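Local coordinates for glyoxalase-like domain protein (Staphylococcus aureus, PDB 3P8A) that is of unknown function but carries a glyoxalase-like domain of the VOC family, whose relatives include metal-dependent lyases and dioxygenases, at residues Trp149-Ile154 against Pro164-Gln169; His54-Phe59 against Gly133-Glu138; Ile22-His27 against Lys229-Tyr234. All blocks are in the same frame, centred on the assembly; numbering follows the deposited sequence.

Contact 1 of 3, residues Trp149-Ile154 against Pro164-Gln169; sequences WQLLYI and PPFFIQ
The ring of Phe166 takes CD2 of Leu151 at its edge, in the ring plane, with CE2 3.7 Å from that methyl carbon. Beside it runs the Tyr153 ring, pointing the same way, its centroid 5.3 Å from that of Phe166 and the two planes inclined at 34°, an oblique pairing. Two strands of an antiparallel beta hairpin, 147-155 and 166-170, bring these groups together within the eight-stranded mixed sheet of the glyoxalase-like domain. Leu151 CD2 also lies in the plane of the Trp149 indole, at its edge, while CD1 of Ile168 slants in on Trp149 CD1 at 3.4 Å. The Phe167 ring belongs to the other face of the sheet: Leu152 lies alongside it, Leu152 O sits at its edge, and Ile154 CD1 comes in obliquely at 3.9 Å from Phe167 CE2.

Gln150 with Gln169 and Leu152 with Phe167 are the hydrogen-bonded pairs; Leu151 and Ile168, between them, form the non-hydrogen-bonded one. The Tyr153 hydroxyl is engaged by Phe94 N, and helix 201-212 packs on Ile154 and Pro165. Toward the connection between the strands, beyond the Leu152-Phe167 pair, water 2 accepts from Ile154 N and donates to Pro165 O. At the other end, water 1 donates to Gln150 OE1 at 2.6 Å and to Gln169 O at 2.8 Å.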
loop_
_atom_site.group_PDB
_atom_site.type_symbol
_atom_site.label_atom_id
_atom_site.label_comp_id
_atom_site.label_asym_id
_atom_site.label_seq_id
_atom_site.Cartn_x
_atom_site.Cartn_y
_atom_site.Cartn_z
ATOM N N TRP A 149 -14.804 -5.153 -1.072
ATOM C CA TRP A 149 -13.850 -4.842 -2.127
ATOM C C TRP A 149 -13.292 -6.106 -2.770
ATOM O O TRP A 149 -13.505 -7.215 -2.263
ATOM C CB TRP A 149 -12.722 -3.915 -1.598
ATOM C CG TRP A 149 -11.772 -4.543 -0.626
ATOM C CD1 TRP A 149 -10.553 -5.079 -0.913
ATOM C CD2 TRP A 149 -11.949 -4.685 0.793
ATOM N NE1 TRP A 149 -9.933 -5.495 0.240
ATOM C CE2 TRP A 149 -10.767 -5.266 1.305
ATOM C CE3 TRP A 149 -12.985 -4.352 1.692
ATOM C CZ2 TRP A 149 -10.610 -5.574 2.662
ATOM C CZ3 TRP A 149 -12.818 -4.638 3.039
ATOM C CH2 TRP A 149 -11.641 -5.236 3.513
ATOM N N GLN A 150 -12.585 -5.924 -3.885
ATOM C CA GLN A 150 -11.885 -6.986 -4.600
ATOM C C GLN A 150 -10.424 -6.605 -4.723
ATOM O O GLN A 150 -10.107 -5.438 -4.945
ATOM C CB GLN A 150 -12.431 -7.194 -6.016
ATOM C CG GLN A 150 -13.899 -7.572 -6.096
ATOM C CD GLN A 150 -14.328 -7.454 -7.532
ATOM O OE1 GLN A 150 -14.977 -6.485 -7.945
ATOM N NE2 GLN A 150 -13.842 -8.360 -8.360
ATOM N N LEU A 151 -9.545 -7.595 -4.615
ATOM C CA LEU A 151 -8.107 -7.412 -4.787
ATOM C C LEU A 151 -7.619 -8.248 -5.973
ATOM O O LEU A 151 -8.174 -9.306 -6.257
ATOM C CB LEU A 151 -7.331 -7.811 -3.525
ATOM C CG LEU A 151 -7.664 -7.044 -2.239
ATOM C CD1 LEU A 151 -6.822 -7.534 -1.115
ATOM C CD2 LEU A 151 -7.448 -5.549 -2.399
ATOM N N LEU A 152 -6.588 -7.775 -6.663
ATOM C CA LEU A 152 -5.963 -8.495 -7.771
ATOM C C LEU A 152 -4.467 -8.372 -7.538
ATOM O O LEU A 152 -3.973 -7.286 -7.213
ATOM C CB LEU A 152 -6.367 -7.900 -9.122
ATOM C CG LEU A 152 -5.778 -8.554 -10.391
ATOM C CD1 LEU A 152 -6.449 -9.889 -10.703
ATOM C CD2 LEU A 152 -5.887 -7.607 -11.553
ATOM N N TYR A 153 -3.770 -9.497 -7.615
ATOM C CA TYR A 153 -2.342 -9.540 -7.376
ATOM C C TYR A 153 -1.568 -9.918 -8.601
ATOM O O TYR A 153 -2.042 -10.724 -9.407
ATOM C CB TYR A 153 -2.030 -10.554 -6.298
ATOM C CG TYR A 153 -2.638 -10.213 -4.954
ATOM C CD1 TYR A 153 -1.996 -9.344 -4.079
ATOM C CD2 TYR A 153 -3.800 -10.840 -4.516
ATOM C CE1 TYR A 153 -2.533 -9.044 -2.832
ATOM C CE2 TYR A 153 -4.325 -10.579 -3.248
ATOM C CZ TYR A 153 -3.696 -9.663 -2.420
ATOM O OH TYR A 153 -4.168 -9.417 -1.167
ATOM N N ILE A 154 -0.343 -9.404 -8.698
ATOM C CA ILE A 154 0.584 -9.792 -9.752
ATOM C C ILE A 154 1.422 -10.945 -9.214
ATOM O O ILE A 154 1.949 -10.863 -8.110
ATOM C CB ILE A 154 1.453 -8.595 -10.195
ATOM C CG1 ILE A 154 0.585 -7.554 -10.932
ATOM C CG2 ILE A 154 2.649 -9.068 -11.064
ATOM C CD1 ILE A 154 1.241 -6.213 -11.085
ATOM N N PRO A 164 5.356 -6.797 -5.400
ATOM C CA PRO A 164 4.595 -5.974 -6.339
ATOM C C PRO A 164 3.394 -5.287 -5.705
ATOM O O PRO A 164 2.608 -5.942 -5.012
ATOM C CB PRO A 164 4.115 -6.996 -7.400
ATOM C CG PRO A 164 5.117 -8.101 -7.336
ATOM C CD PRO A 164 5.400 -8.208 -5.853
ATOM N N PRO A 165 3.193 -3.990 -6.000
ATOM C CA PRO A 165 1.951 -3.322 -5.573
ATOM C C PRO A 165 0.748 -4.099 -6.126
ATOM O O PRO A 165 0.857 -4.761 -7.169
ATOM C CB PRO A 165 2.038 -1.948 -6.249
ATOM C CG PRO A 165 3.489 -1.719 -6.433
ATOM C CD PRO A 165 4.048 -3.068 -6.781
ATOM N N PHE A 166 -0.378 -4.051 -5.412
ATOM C CA PHE A 166 -1.575 -4.789 -5.792
ATOM C C PHE A 166 -2.727 -3.834 -6.048
ATOM O O PHE A 166 -2.587 -2.631 -5.820
ATOM C CB PHE A 166 -1.910 -5.887 -4.766
ATOM C CG PHE A 166 -2.240 -5.384 -3.384
ATOM C CD1 PHE A 166 -1.232 -5.087 -2.476
ATOM C CD2 PHE A 166 -3.563 -5.248 -2.972
ATOM C CE1 PHE A 166 -1.542 -4.637 -1.194
ATOM C CE2 PHE A 166 -3.867 -4.812 -1.684
ATOM C CZ PHE A 166 -2.857 -4.518 -0.800
ATOM N N PHE A 167 -3.830 -4.359 -6.603
ATOM C CA PHE A 167 -4.951 -3.536 -7.039
ATOM C C PHE A 167 -6.178 -3.730 -6.180
ATOM O O PHE A 167 -6.423 -4.826 -5.692
ATOM C CB PHE A 167 -5.307 -3.893 -8.504
ATOM C CG PHE A 167 -4.167 -3.772 -9.496
ATOM C CD1 PHE A 167 -3.944 -2.584 -10.180
ATOM C CD2 PHE A 167 -3.364 -4.870 -9.795
ATOM C CE1 PHE A 167 -2.898 -2.475 -11.109
ATOM C CE2 PHE A 167 -2.314 -4.756 -10.711
ATOM C CZ PHE A 167 -2.115 -3.562 -11.392
ATOM N N ILE A 168 -6.966 -2.674 -6.048
ATOM C CA ILE A 168 -8.199 -2.680 -5.301
ATOM C C ILE A 168 -9.327 -2.037 -6.103
ATOM O O ILE A 168 -9.155 -0.989 -6.722
ATOM C CB ILE A 168 -8.062 -2.012 -3.880
ATOM C CG1 ILE A 168 -9.296 -2.321 -2.977
ATOM C CG2 ILE A 168 -7.783 -0.475 -3.960
ATOM C CD1 ILE A 168 -9.009 -2.116 -1.430
ATOM N N GLN A 169 -10.492 -2.656 -6.025
ATOM C CA GLN A 169 -11.726 -2.108 -6.559
ATOM C C GLN A 169 -12.741 -2.215 -5.424
ATOM O O GLN A 169 -13.122 -3.316 -5.013
ATOM C CB GLN A 169 -12.233 -2.819 -7.821
ATOM C CG GLN A 169 -13.365 -2.005 -8.478
ATOM C CD GLN A 169 -14.084 -2.751 -9.567
ATOM O OE1 GLN A 169 -13.485 -3.247 -10.522
ATOM N NE2 GLN A 169 -15.394 -2.775 -9.478
HETATM O O HOH W 1 -15.284 -4.556 -6.233
HETATM O O HOH W 2 0.374 -7.685 -6.827
#

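Contact 2 of 3, residues His54-Phe59 against Gly133-Glu138; sequences HKYGTF and GPIQME
Selenomethionine Met137 meets Tyr56 at the ring edge: its SE lies 3.8 Å from Tyr56 CE2 and 81° off the ring normal, a Met-aromatic contact. The bend at chi2 (-77°) turns SE toward the ring, and a second bend at chi3 then brings the terminal CE to 4.0 Å from Tyr56 CE2. The two side chains cross at about a right angle.

Lys55 approaches from the same turn but works through its aliphatic part. A bend at chi3 lays CE against CG2 of Ile135 at 3.9 Å and, more loosely, against Met137 SE; a further bend at chi4 turns NZ toward Glu89, with which it forms a salt bridge. Lys55 CB meanwhile rests over one face of the Tyr56 ring, toward the rim. The Glu89 carboxylate oxygen that pairs with the lysine also makes a weak hydrogen bond with the Tyr56 hydroxyl.

Polar links between the segments run through water. Water 3 accepts from His54 N and donates to Glu138 O at 2.5 Å; water 4 donates to Gln136 O at 2.8 Å and takes only a weak bond from Lys55 NZ.

The turn 54-57 joins strands 48-53 and 58-64 at one end of the eight-stranded sheet, while 130-139 is the outermost strand at the other. Their approach is consistent with the curled, cup-like sheet of the VOC fold. Strand 147-155 flanks 130-139, backbone bonds pairing Met137 with Trp149 and Ile135 with Leu151, and helix 117-125 packs on Pro134.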
loop_
_atom_site.group_PDB
_atom_site.type_symbol
_atom_site.label_atom_id
_atom_site.label_comp_id
_atom_site.label_asym_id
_atom_site.label_seq_id
_atom_site.Cartn_x
_atom_site.Cartn_y
_atom_site.Cartn_z
ATOM N N HIS A 54 -11.439 -11.885 8.042
ATOM C CA HIS A 54 -11.704 -13.269 8.455
ATOM C C HIS A 54 -10.868 -14.320 7.769
ATOM O O HIS A 54 -10.435 -15.244 8.437
ATOM C CB HIS A 54 -13.198 -13.641 8.426
ATOM C CG HIS A 54 -13.483 -14.875 9.233
ATOM N ND1 HIS A 54 -13.773 -14.801 10.587
ATOM C CD2 HIS A 54 -13.425 -16.183 8.868
ATOM C CE1 HIS A 54 -13.911 -16.057 10.993
ATOM N NE2 HIS A 54 -13.715 -16.924 9.992
ATOM N N LYS A 55 -10.610 -14.164 6.461
ATOM C CA LYS A 55 -9.800 -15.102 5.672
ATOM C C LYS A 55 -8.365 -15.251 6.188
ATOM O O LYS A 55 -7.792 -16.338 6.085
ATOM C CB LYS A 55 -9.695 -14.617 4.229
ATOM C CG LYS A 55 -10.906 -14.864 3.355
ATOM C CD LYS A 55 -10.851 -14.018 2.073
ATOM C CE LYS A 55 -9.724 -14.371 1.125
ATOM N NZ LYS A 55 -9.879 -15.728 0.526
ATOM N N TYR A 56 -7.773 -14.148 6.702
ATOM C CA TYR A 56 -6.369 -14.118 7.115
ATOM C C TYR A 56 -6.069 -14.055 8.594
ATOM O O TYR A 56 -4.969 -14.437 8.985
ATOM C CB TYR A 56 -5.640 -12.992 6.383
ATOM C CG TYR A 56 -5.757 -13.066 4.875
ATOM C CD1 TYR A 56 -5.093 -14.056 4.151
ATOM C CD2 TYR A 56 -6.521 -12.142 4.170
ATOM C CE1 TYR A 56 -5.206 -14.135 2.763
ATOM C CE2 TYR A 56 -6.656 -12.222 2.785
ATOM C CZ TYR A 56 -5.975 -13.203 2.085
ATOM O OH TYR A 56 -6.075 -13.252 0.721
ATOM N N GLY A 57 -7.013 -13.585 9.404
ATOM C CA GLY A 57 -6.813 -13.480 10.849
ATOM C C GLY A 57 -6.116 -12.196 11.269
ATOM O O GLY A 57 -5.540 -12.129 12.361
ATOM N N THR A 58 -6.165 -11.167 10.393
ATOM C CA THR A 58 -5.541 -9.848 10.587
ATOM C C THR A 58 -6.603 -8.802 10.882
ATOM O O THR A 58 -7.782 -9.029 10.594
ATOM C CB THR A 58 -4.710 -9.431 9.356
ATOM O OG1 THR A 58 -5.494 -9.547 8.160
ATOM C CG2 THR A 58 -3.413 -10.201 9.219
ATOM N N PHE A 59 -6.184 -7.656 11.456
ATOM C CA PHE A 59 -7.040 -6.496 11.742
ATOM C C PHE A 59 -6.266 -5.229 11.477
ATOM O O PHE A 59 -5.033 -5.241 11.493
ATOM C CB PHE A 59 -7.578 -6.504 13.190
ATOM C CG PHE A 59 -6.535 -6.461 14.283
ATOM C CD1 PHE A 59 -5.842 -7.611 14.652
ATOM C CD2 PHE A 59 -6.286 -5.286 14.981
ATOM C CE1 PHE A 59 -4.885 -7.571 15.667
ATOM C CE2 PHE A 59 -5.324 -5.244 16.001
ATOM C CZ PHE A 59 -4.633 -6.385 16.338
ATOM N N GLY A 133 -6.508 -13.688 -8.640
ATOM C CA GLY A 133 -7.734 -12.953 -8.388
ATOM C C GLY A 133 -8.562 -12.625 -9.611
ATOM O O GLY A 133 -8.284 -13.136 -10.692
ATOM N N PRO A 134 -9.591 -11.762 -9.482
ATOM C CA PRO A 134 -9.977 -10.986 -8.283
ATOM C C PRO A 134 -10.409 -11.800 -7.072
ATOM O O PRO A 134 -11.156 -12.779 -7.201
ATOM C CB PRO A 134 -11.079 -10.051 -8.793
ATOM C CG PRO A 134 -10.904 -10.021 -10.281
ATOM C CD PRO A 134 -10.417 -11.387 -10.640
ATOM N N ILE A 135 -9.876 -11.406 -5.898
ATOM C CA ILE A 135 -10.147 -12.003 -4.593
ATOM C C ILE A 135 -11.209 -11.138 -3.909
ATOM O O ILE A 135 -10.946 -9.964 -3.632
ATOM C CB ILE A 135 -8.855 -12.094 -3.727
ATOM C CG1 ILE A 135 -7.709 -12.908 -4.412
ATOM C CG2 ILE A 135 -9.151 -12.589 -2.299
ATOM C CD1 ILE A 135 -7.935 -14.423 -4.569
ATOM N N GLN A 136 -12.386 -11.722 -3.601
ATOM C CA GLN A 136 -13.452 -11.012 -2.881
ATOM C C GLN A 136 -13.065 -10.832 -1.404
ATOM O O GLN A 136 -12.560 -11.760 -0.764
ATOM C CB GLN A 136 -14.798 -11.738 -3.028
ATOM C CG GLN A 136 -15.771 -11.055 -4.014
ATOM C CD GLN A 136 -16.282 -9.685 -3.592
ATOM O OE1 GLN A 136 -16.398 -9.347 -2.402
ATOM N NE2 GLN A 136 -16.637 -8.875 -4.573
HETATM N N MSE A 137 -13.233 -9.605 -0.885
HETATM C CA MSE A 137 -12.820 -9.259 0.472
HETATM C C MSE A 137 -13.900 -8.468 1.191
HETATM O O MSE A 137 -14.658 -7.724 0.565
HETATM C CB MSE A 137 -11.572 -8.360 0.415
HETATM C CG MSE A 137 -10.314 -9.019 -0.129
HETATM SE SE MSE A 137 -9.406 -10.219 1.131
HETATM C CE MSE A 137 -9.039 -8.976 2.584
ATOM N N GLU A 138 -13.909 -8.561 2.522
ATOM C CA GLU A 138 -14.833 -7.812 3.357
ATOM C C GLU A 138 -14.300 -7.665 4.772
ATOM O O GLU A 138 -13.426 -8.412 5.202
ATOM C CB GLU A 138 -16.247 -8.448 3.398
ATOM C CG GLU A 138 -16.317 -9.808 4.083
ATOM C CD GLU A 138 -17.710 -10.300 4.437
ATOM O OE1 GLU A 138 -17.840 -11.006 5.465
ATOM O OE2 GLU A 138 -18.668 -10.000 3.686
HETATM O O HOH W 3 -13.686 -10.113 6.963
HETATM O O HOH W 4 -12.420 -14.548 -1.280
#

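Contact 3 of 3, residues Ile22-His27 against Lys229-Tyr234; sequences ILKFDH and KNDDIY
Asp231 OD2 takes the backbone N-H of Phe25 in a short, nearly straight hydrogen bond, 2.7 Å with 166° at the hydrogen, and the donor arrives almost in line with the carboxylate C-O bond. With CG anti to the Asp231 backbone N (chi1 -156°), the carboxylate reaches the backbone of strand 24-31, where CB of Phe25 closes on the same oxygen at 3.4 Å. The second oxygen, OD1, bends back to accept from Asp232 N, with the donor on its anti side and 28° out of the carboxylate plane. Both oxygens are thus held, which should fix the rotation of the group. Just beyond, CG1 of Ile233 packs on Phe25 CB at 3.8 Å, and both side chains also reach Ile191 of strand 189-198, making this the buried end.

The aspartate lies in the connection between strands 223-227 and 234-239 of the seven-stranded sheet, whereas Phe25 lies on a strand of the eight-stranded one. The bond therefore joins the two sheets of the protein. Further along strand 24-31, Asp26 and His27 form a classic beta bulge opposite Cys111, and Asp26 OD2 accepts from His27 ND1 through its anti lone pair.

Toward solvent the fit slackens. The side chains of exposed Ile22 and Asn230 cross at about a right angle, Ile22 CB 3.6 Å from Asn230 ND2, and the extended aliphatic chain of Lys24 runs past Asn230 O, with CG at 3.4 Å. Here water 5 does the bridging: it donates to Leu23 O and accepts from both the backbone N and ND2 of Asn230.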
loop_
_atom_site.group_PDB
_atom_site.type_symbol
_atom_site.label_atom_id
_atom_site.label_comp_id
_atom_site.label_asym_id
_atom_site.label_seq_id
_atom_site.Cartn_x
_atom_site.Cartn_y
_atom_site.Cartn_z
ATOM N N ILE A 22 -7.198 3.680 -15.669
ATOM C CA ILE A 22 -6.971 4.726 -14.675
ATOM C C ILE A 22 -6.653 4.171 -13.281
ATOM O O ILE A 22 -7.508 3.552 -12.629
ATOM C CB ILE A 22 -7.920 5.974 -14.745
ATOM C CG1 ILE A 22 -9.068 5.977 -13.724
ATOM C CG2 ILE A 22 -8.419 6.254 -16.168
ATOM C CD1 ILE A 22 -8.883 7.009 -12.626
ATOM N N LEU A 23 -5.376 4.317 -12.887
ATOM C CA LEU A 23 -4.828 3.878 -11.595
ATOM C C LEU A 23 -4.465 5.066 -10.742
ATOM O O LEU A 23 -3.884 6.025 -11.238
ATOM C CB LEU A 23 -3.563 3.001 -11.777
ATOM C CG LEU A 23 -3.732 1.718 -12.538
ATOM C CD1 LEU A 23 -2.416 1.025 -12.731
ATOM C CD2 LEU A 23 -4.673 0.803 -11.836
ATOM N N LYS A 24 -4.768 4.982 -9.452
ATOM C CA LYS A 24 -4.412 6.007 -8.470
ATOM C C LYS A 24 -3.902 5.305 -7.224
ATOM O O LYS A 24 -4.243 4.146 -6.989
ATOM C CB LYS A 24 -5.627 6.872 -8.104
ATOM C CG LYS A 24 -6.133 7.763 -9.226
ATOM C CD LYS A 24 -7.384 8.495 -8.784
ATOM C CE LYS A 24 -7.799 9.568 -9.761
ATOM N NZ LYS A 24 -9.032 10.273 -9.308
ATOM N N PHE A 25 -3.122 6.014 -6.402
ATOM C CA PHE A 25 -2.624 5.465 -5.139
ATOM C C PHE A 25 -3.812 5.298 -4.171
ATOM O O PHE A 25 -4.599 6.224 -4.016
ATOM C CB PHE A 25 -1.571 6.437 -4.542
ATOM C CG PHE A 25 -1.064 6.026 -3.187
ATOM C CD1 PHE A 25 -0.082 5.054 -3.062
ATOM C CD2 PHE A 25 -1.584 6.593 -2.031
ATOM C CE1 PHE A 25 0.357 4.651 -1.808
ATOM C CE2 PHE A 25 -1.141 6.184 -0.776
ATOM C CZ PHE A 25 -0.169 5.229 -0.675
ATOM N N ASP A 26 -3.959 4.110 -3.551
ATOM C CA ASP A 26 -5.029 3.917 -2.580
ATOM C C ASP A 26 -4.524 3.967 -1.154
ATOM O O ASP A 26 -4.980 4.791 -0.366
ATOM C CB ASP A 26 -5.811 2.621 -2.828
ATOM C CG ASP A 26 -7.158 2.651 -2.130
ATOM O OD1 ASP A 26 -8.034 3.441 -2.562
ATOM O OD2 ASP A 26 -7.335 1.889 -1.158
ATOM N N HIS A 27 -3.618 3.057 -0.800
ATOM C CA HIS A 27 -3.124 3.023 0.559
ATOM C C HIS A 27 -1.756 2.373 0.648
ATOM O O HIS A 27 -1.302 1.758 -0.315
ATOM C CB HIS A 27 -4.159 2.370 1.528
ATOM C CG HIS A 27 -4.525 0.945 1.235
ATOM N ND1 HIS A 27 -5.532 0.623 0.346
ATOM C CD2 HIS A 27 -4.046 -0.197 1.776
ATOM C CE1 HIS A 27 -5.638 -0.689 0.382
ATOM N NE2 HIS A 27 -4.738 -1.224 1.199
ATOM N N LYS A 229 -0.013 7.668 -14.523
ATOM C CA LYS A 229 -0.572 8.625 -15.493
ATOM C C LYS A 229 -1.721 9.475 -14.939
ATOM O O LYS A 229 -1.907 10.615 -15.386
ATOM C CB LYS A 229 -1.029 7.896 -16.769
ATOM C CG LYS A 229 0.121 7.609 -17.709
ATOM C CD LYS A 229 -0.222 6.529 -18.730
ATOM C CE LYS A 229 0.844 6.411 -19.790
ATOM N NZ LYS A 229 2.175 6.053 -19.233
ATOM N N ASN A 230 -2.472 8.926 -13.958
ATOM C CA ASN A 230 -3.671 9.561 -13.399
ATOM C C ASN A 230 -3.602 9.912 -11.925
ATOM O O ASN A 230 -4.639 10.022 -11.264
ATOM C CB ASN A 230 -4.904 8.686 -13.715
ATOM C CG ASN A 230 -5.031 8.388 -15.189
ATOM O OD1 ASN A 230 -5.397 9.256 -15.982
ATOM N ND2 ASN A 230 -4.594 7.204 -15.602
ATOM N N ASP A 231 -2.388 10.114 -11.402
ATOM C CA ASP A 231 -2.199 10.502 -10.008
ATOM C C ASP A 231 -0.949 11.370 -9.833
ATOM O O ASP A 231 -0.016 11.270 -10.635
ATOM C CB ASP A 231 -2.171 9.269 -9.085
ATOM C CG ASP A 231 -2.556 9.579 -7.652
ATOM O OD1 ASP A 231 -2.660 10.782 -7.304
ATOM O OD2 ASP A 231 -2.769 8.628 -6.881
ATOM N N ASP A 232 -0.931 12.214 -8.797
ATOM C CA ASP A 232 0.205 13.117 -8.551
ATOM C C ASP A 232 1.291 12.582 -7.588
ATOM O O ASP A 232 2.231 13.320 -7.308
ATOM C CB ASP A 232 -0.239 14.536 -8.091
ATOM C CG ASP A 232 -1.609 15.048 -8.490
ATOM O OD1 ASP A 232 -2.285 15.642 -7.625
ATOM O OD2 ASP A 232 -1.961 14.951 -9.698
ATOM N N ILE A 233 1.159 11.355 -7.060
ATOM C CA ILE A 233 2.152 10.775 -6.142
ATOM C C ILE A 233 3.406 10.347 -6.919
ATOM O O ILE A 233 3.293 9.649 -7.934
ATOM C CB ILE A 233 1.588 9.540 -5.351
ATOM C CG1 ILE A 233 0.237 9.753 -4.639
ATOM C CG2 ILE A 233 2.631 8.853 -4.452
ATOM C CD1 ILE A 233 0.113 10.849 -3.759
ATOM N N TYR A 234 4.592 10.693 -6.407
ATOM C CA TYR A 234 5.830 10.215 -7.011
ATOM C C TYR A 234 6.221 8.905 -6.355
ATOM O O TYR A 234 5.920 8.693 -5.182
ATOM C CB TYR A 234 6.951 11.259 -6.920
ATOM C CG TYR A 234 6.659 12.447 -7.800
ATOM C CD1 TYR A 234 7.012 12.443 -9.144
ATOM C CD2 TYR A 234 5.904 13.519 -7.329
ATOM C CE1 TYR A 234 6.694 13.507 -9.976
ATOM C CE2 TYR A 234 5.583 14.589 -8.154
ATOM C CZ TYR A 234 5.969 14.573 -9.482
ATOM O OH TYR A 234 5.661 15.620 -10.318
HETATM O O HOH W 5 -2.841 5.953 -13.774
#

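All three contacts reach the eight-stranded mixed sheet. Contacts 1 and 2 have centres about 11 Å apart and meet directly, because strands 130-139 and 147-155 are neighbours in the sheet; the Gln150 side chain packs on Pro134 and Gln136 there. Contact 3 lies about 14 Å from contact 1, centre to centre, and touches it where Ile168 packs on Asp26 and Phe167 on Leu23. Contacts 2 and 3 are about 23 Å apart between centres and do not touch. Along the chain contact 2 closes before contact 1 opens, and contact 3 encloses both, joining the first strand of the chain, inside the eight-stranded sheet, to a loop of the seven-stranded one.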